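Local atomic coordinates of xylulose kinase (Escherichia coli, PDB entry 2ITM), a protein that phosphorylates D-xylulose to D-xylulose 5-phosphate at the expense of ATP, acting as a homodimeric sugar kinase of the FGGY family. Residues R363-L366 / E367-Y371. Residues are numbered along the deposited sequence; the frame is centred on the assembly and turned at random.
Sequences RAVL and EGVGY
R363 and E367 form an i to i+4 salt bridge along helix 358-381, in the C-terminal domain of the kinase and away from the sugar site. The arginine chain bends at chi2 and chi3 (-98° and -147°), bringing NH1 within 2.8 Å of E367 OE2. The carboxylate oxygen lies at the edge of the guanidinium, near its plane, but the two flat groups are turned 66° against each other and the hydrogen bond within the ion pair is weak. OE2 is also hydrogen-bonded to Y465 OH of helix 459-479, a second partner that helps hold the carboxylate in place. Both chains suit this partly exposed flank, being long enough for their charged ends to meet one turn apart; R363 also touches Y401 and Y465.

V365 and V369, one turn apart, point the same way, and V365 CG1 lies 4.2 Å from V369 CG2; their short branched chains suit a buried face, with V365 on A301 of helix 294-304 and V369 on W402 of helix 400-410. The i to i+4 backbone bonds continue through the segment, E367 N to R363 O at 3.1 Å and V369 N to V365 O at 2.9 Å. L366 O, already bonded to G370 N, takes a second hydrogen bond from W402 NE1, tying the helix to helix 400-410. G368 and G370, both buried, add no side-chain bulk here. Side chains stacked four residues apart are characteristic of the alpha-helix; this one packs against helices 294-304, 400-410 and 459-479 in the actin-like ATPase fold.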
loop_
_atom_site.group_PDB
_atom_site.type_symbol
_atom_site.label_atom_id
_atom_site.label_comp_id
_atom_site.label_asym_id
_atom_site.label_seq_id
_atom_site.Cartn_x
_atom_site.Cartn_y
_atom_site.Cartn_z
ATOM N N ARG A 363 3.593 15.634 3.235
ATOM C CA ARG A 363 3.014 16.505 2.237
ATOM C C ARG A 363 1.890 15.879 1.422
ATOM O O ARG A 363 0.882 16.514 1.183
ATOM C CB ARG A 363 4.083 17.031 1.309
ATOM C CG ARG A 363 4.322 18.482 1.480
ATOM C CD ARG A 363 3.625 19.354 0.503
ATOM N NE ARG A 363 4.470 20.509 0.251
ATOM C CZ ARG A 363 4.093 21.606 -0.372
ATOM N NH1 ARG A 363 2.860 21.729 -0.826
ATOM N NH2 ARG A 363 4.955 22.574 -0.545
ATOM N N ALA A 364 2.088 14.644 0.994
ATOM C CA ALA A 364 1.096 13.939 0.199
ATOM C C ALA A 364 -0.245 13.796 0.917
ATOM O O ALA A 364 -1.287 14.066 0.353
ATOM C CB ALA A 364 1.615 12.612 -0.225
ATOM N N VAL A 365 -0.197 13.394 2.175
ATOM C CA VAL A 365 -1.386 13.251 2.979
ATOM C C VAL A 365 -2.193 14.533 3.104
ATOM O O VAL A 365 -3.380 14.545 2.837
ATOM C CB VAL A 365 -1.071 12.652 4.358
ATOM C CG1 VAL A 365 -2.335 12.398 5.113
ATOM C CG2 VAL A 365 -0.305 11.374 4.204
ATOM N N LEU A 366 -1.536 15.615 3.486
ATOM C CA LEU A 366 -2.203 16.895 3.625
ATOM C C LEU A 366 -2.900 17.302 2.340
ATOM O O LEU A 366 -4.042 17.712 2.351
ATOM C CB LEU A 366 -1.212 17.973 4.055
ATOM C CG LEU A 366 -0.538 17.805 5.414
ATOM C CD1 LEU A 366 0.236 19.055 5.801
ATOM C CD2 LEU A 366 -1.554 17.457 6.457
ATOM N N GLU A 367 -2.190 17.174 1.235
ATOM C CA GLU A 367 -2.693 17.634 -0.034
ATOM C C GLU A 367 -3.846 16.764 -0.513
ATOM O O GLU A 367 -4.828 17.269 -1.029
ATOM C CB GLU A 367 -1.577 17.702 -1.069
ATOM C CG GLU A 367 -0.550 18.780 -0.771
ATOM C CD GLU A 367 0.541 18.903 -1.815
ATOM O OE1 GLU A 367 0.995 17.880 -2.345
ATOM O OE2 GLU A 367 0.949 20.037 -2.081
ATOM N N GLY A 368 -3.722 15.460 -0.323
ATOM C CA GLY A 368 -4.753 14.524 -0.732
ATOM C C GLY A 368 -6.038 14.577 0.067
ATOM O O GLY A 368 -7.129 14.548 -0.482
ATOM N N VAL A 369 -5.909 14.654 1.380
ATOM C CA VAL A 369 -7.050 14.951 2.208
ATOM C C VAL A 369 -7.671 16.279 1.798
ATOM O O VAL A 369 -8.868 16.382 1.644
ATOM C CB VAL A 369 -6.692 14.962 3.699
ATOM C CG1 VAL A 369 -7.883 15.396 4.516
ATOM C CG2 VAL A 369 -6.208 13.611 4.139
ATOM N N GLY A 370 -6.835 17.286 1.617
ATOM C CA GLY A 370 -7.265 18.549 1.050
ATOM C C GLY A 370 -8.071 18.413 -0.222
ATOM O O GLY A 370 -9.138 18.974 -0.340
ATOM N N TYR A 371 -7.543 17.656 -1.175
ATOM C CA TYR A 371 -8.190 17.475 -2.464
ATOM C C TYR A 371 -9.573 16.835 -2.319
ATOM O O TYR A 371 -10.526 17.264 -2.943
ATOM C CB TYR A 371 -7.323 16.639 -3.400
ATOM C CG TYR A 371 -5.989 17.240 -3.781
ATOM C CD1 TYR A 371 -5.813 18.605 -3.909
ATOM C CD2 TYR A 371 -4.906 16.427 -4.012
ATOM C CE1 TYR A 371 -4.599 19.130 -4.246
ATOM C CE2 TYR A 371 -3.689 16.943 -4.349
ATOM C CZ TYR A 371 -3.535 18.293 -4.467
ATOM O OH TYR A 371 -2.315 18.777 -4.810
#